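Local coordinates for protein Fe-superoxide dismutase homolog (Plasmodium berghei, PDB 2A03) that converts superoxide radicals into hydrogen peroxide and oxygen at a metal centre, probably protecting the cell from this toxic oxidant, at residues Ser33-Lys38 / Ser83-Ser88. Numbering follows the deposited sequence.
Sequences SFHYNK and SFYWDS. With MN (manganese (II) ion), chain C.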
loop_
_atom_site.group_PDB
_atom_site.type_symbol
_atom_site.label_atom_id
_atom_site.label_comp_id
_atom_site.label_asym_id
_atom_site.label_seq_id
_atom_site.Cartn_x
_atom_site.Cartn_y
_atom_site.Cartn_z
ATOM N N SER A 33 12.528 -0.339 -13.854
ATOM C CA SER A 33 13.472 -1.367 -13.491
ATOM C C SER A 33 13.128 -1.976 -12.142
ATOM O O SER A 33 13.165 -3.181 -12.010
ATOM C CB SER A 33 14.931 -0.855 -13.517
ATOM O OG SER A 33 15.214 -0.075 -12.378
ATOM N N PHE A 34 12.776 -1.174 -11.147
ATOM C CA PHE A 34 12.360 -1.742 -9.856
ATOM C C PHE A 34 10.983 -2.421 -9.977
ATOM O O PHE A 34 10.787 -3.549 -9.517
ATOM C CB PHE A 34 12.355 -0.686 -8.734
ATOM C CG PHE A 34 13.712 -0.405 -8.164
ATOM C CD1 PHE A 34 14.271 -1.255 -7.206
ATOM C CD2 PHE A 34 14.449 0.692 -8.584
ATOM C CE1 PHE A 34 15.568 -1.012 -6.681
ATOM C CE2 PHE A 34 15.738 0.946 -8.061
ATOM C CZ PHE A 34 16.293 0.094 -7.113
ATOM N N HIS A 35 10.041 -1.732 -10.612
ATOM C CA HIS A 35 8.670 -2.208 -10.710
ATOM C C HIS A 35 8.579 -3.515 -11.506
ATOM O O HIS A 35 7.861 -4.428 -11.117
ATOM C CB HIS A 35 7.801 -1.127 -11.356
ATOM C CG HIS A 35 6.348 -1.215 -11.012
ATOM N ND1 HIS A 35 5.463 -0.194 -11.291
ATOM C CD2 HIS A 35 5.629 -2.186 -10.395
ATOM C CE1 HIS A 35 4.256 -0.543 -10.877
ATOM N NE2 HIS A 35 4.332 -1.742 -10.319
ATOM N N TYR A 36 9.307 -3.600 -12.617
ATOM C CA TYR A 36 9.308 -4.814 -13.447
ATOM C C TYR A 36 10.324 -5.871 -12.960
ATOM O O TYR A 36 9.951 -7.033 -12.758
ATOM C CB TYR A 36 9.570 -4.450 -14.903
ATOM C CG TYR A 36 9.597 -5.623 -15.881
ATOM C CD1 TYR A 36 8.438 -6.288 -16.227
ATOM C CD2 TYR A 36 10.792 -6.055 -16.450
ATOM C CE1 TYR A 36 8.450 -7.323 -17.121
ATOM C CE2 TYR A 36 10.827 -7.122 -17.345
ATOM C CZ TYR A 36 9.646 -7.745 -17.680
ATOM O OH TYR A 36 9.632 -8.789 -18.569
ATOM N N ASN A 37 11.593 -5.478 -12.788
ATOM C CA ASN A 37 12.660 -6.441 -12.462
ATOM C C ASN A 37 12.695 -6.886 -11.006
ATOM O O ASN A 37 13.302 -7.916 -10.701
ATOM C CB ASN A 37 14.045 -5.916 -12.858
ATOM C CG ASN A 37 14.249 -5.858 -14.373
ATOM O OD1 ASN A 37 13.805 -6.736 -15.115
ATOM N ND2 ASN A 37 14.946 -4.816 -14.830
ATOM N N LYS A 38 12.069 -6.118 -10.110
ATOM C CA LYS A 38 11.990 -6.515 -8.701
ATOM C C LYS A 38 10.593 -6.895 -8.275
ATOM O O LYS A 38 10.392 -8.015 -7.848
ATOM C CB LYS A 38 12.538 -5.444 -7.772
ATOM C CG LYS A 38 13.973 -5.101 -8.041
ATOM C CD LYS A 38 14.863 -6.197 -7.581
ATOM C CE LYS A 38 16.344 -5.836 -7.756
ATOM N NZ LYS A 38 17.206 -6.958 -7.176
ATOM N N SER A 83 1.243 -7.347 -15.731
ATOM C CA SER A 83 1.274 -7.557 -17.176
ATOM C C SER A 83 0.208 -6.718 -17.885
ATOM O O SER A 83 0.458 -6.188 -18.962
ATOM C CB SER A 83 1.124 -9.048 -17.518
ATOM O OG SER A 83 2.261 -9.753 -17.044
ATOM N N PHE A 84 -0.971 -6.599 -17.272
ATOM C CA PHE A 84 -2.052 -5.814 -17.855
ATOM C C PHE A 84 -1.735 -4.322 -17.818
ATOM O O PHE A 84 -2.073 -3.574 -18.737
ATOM C CB PHE A 84 -3.368 -6.103 -17.144
ATOM C CG PHE A 84 -4.580 -5.795 -17.976
ATOM C CD1 PHE A 84 -4.984 -6.666 -18.984
ATOM C CD2 PHE A 84 -5.312 -4.643 -17.762
ATOM C CE1 PHE A 84 -6.107 -6.397 -19.763
ATOM C CE2 PHE A 84 -6.423 -4.360 -18.532
ATOM C CZ PHE A 84 -6.829 -5.246 -19.535
ATOM N N TYR A 85 -1.057 -3.912 -16.751
ATOM C CA TYR A 85 -0.602 -2.536 -16.575
ATOM C C TYR A 85 0.474 -2.144 -17.615
ATOM O O TYR A 85 0.414 -1.064 -18.226
ATOM C CB TYR A 85 -0.148 -2.379 -15.101
ATOM C CG TYR A 85 0.570 -1.110 -14.697
ATOM C CD1 TYR A 85 -0.101 0.111 -14.629
ATOM C CD2 TYR A 85 1.913 -1.142 -14.324
ATOM C CE1 TYR A 85 0.555 1.274 -14.249
ATOM C CE2 TYR A 85 2.572 0.017 -13.910
ATOM C CZ TYR A 85 1.886 1.217 -13.870
ATOM O OH TYR A 85 2.535 2.376 -13.482
ATOM N N TRP A 86 1.446 -3.015 -17.866
ATOM C CA TRP A 86 2.441 -2.681 -18.874
ATOM C C TRP A 86 1.780 -2.558 -20.250
ATOM O O TRP A 86 2.117 -1.660 -21.031
ATOM C CB TRP A 86 3.602 -3.695 -18.915
ATOM C CG TRP A 86 4.226 -3.902 -17.564
ATOM C CD1 TRP A 86 4.380 -5.090 -16.909
ATOM C CD2 TRP A 86 4.773 -2.894 -16.701
ATOM N NE1 TRP A 86 4.997 -4.882 -15.705
ATOM C CE2 TRP A 86 5.227 -3.544 -15.540
ATOM C CE3 TRP A 86 4.923 -1.503 -16.800
ATOM C CZ2 TRP A 86 5.799 -2.866 -14.486
ATOM C CZ3 TRP A 86 5.506 -0.830 -15.758
ATOM C CH2 TRP A 86 5.937 -1.510 -14.610
ATOM N N ASP A 87 0.850 -3.461 -20.540
ATOM C CA ASP A 87 0.151 -3.448 -21.828
ATOM C C ASP A 87 -0.794 -2.261 -21.966
ATOM O O ASP A 87 -1.128 -1.872 -23.068
ATOM C CB ASP A 87 -0.625 -4.757 -22.060
ATOM C CG ASP A 87 0.281 -5.972 -22.188
ATOM O OD1 ASP A 87 1.493 -5.795 -22.355
ATOM O OD2 ASP A 87 -0.217 -7.113 -22.108
ATOM N N SER A 88 -1.215 -1.702 -20.838
ATOM C CA SER A 88 -2.090 -0.542 -20.812
ATOM C C SER A 88 -1.335 0.752 -21.104
ATOM O O SER A 88 -1.945 1.820 -21.242
ATOM C CB SER A 88 -2.793 -0.433 -19.449
ATOM O OG SER A 88 -3.822 -1.407 -19.298
HETATM MN MN MN C . 2.840 -2.544 -9.000
HETATM O O HOH W 1 5.034 2.339 -12.449
HETATM O O HOH W 2 1.102 -3.292 -7.672
#
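H35 and Y36 face Y85 and W86 across two helices that run roughly antiparallel, their short axes 12.0 Å apart at closest and their N-to-C directions 138° apart, with Y36 and W86 level in the backbone. That spacing is bridged by four rings. With CG beside the backbone N and anti to the carbonyl carbon (chi1 -53°), the W86 indole is directed into the gap between H35 and Y36. The W86 six-membered ring presents an edge to one face of the H35 imidazole, planes at 76°, and W86 CH2 lies 3.6 Å from H35 ND1. On the pyrrole side the roles change: Y36 turns its ring edge toward the W86 face in an offset edge-to-face pair, with Y36 CD1 3.8 Å from W86 NE1. That NE1 has its polar partner one helical turn beyond Y36, in a hydrogen bond with H40 ND1, while the Y36 hydroxyl bonds to P14 O. Y85 meets the imidazole obliquely, its CE2 3.5 Å from H35 CE1.

No direct hydrogen bond joins the segments; a water does so instead. It accepts from H35 ND1 at 2.8 Å and is hydrogen-bonded to Y85 OH at 2.7 Å, in the plane of both rings. H35 NE2 binds manganese at 2.1 Å. The metal bond and the water bond hold the ring at both nitrogens, and packing against W86 and Y85 probably adds to this. Y85 OH also bonds to Y183 OH, extending the polar chain.

H82, D166 and H170 supply the other protein ligands, and a second water binds the metal 2.3 Å away. A three-histidine, one-aspartate site with solvent as fifth ligand is the hallmark of iron/manganese superoxide dismutases; here the aromatic cluster packs around the first histidine, between the long helices of the alpha-hairpin domain.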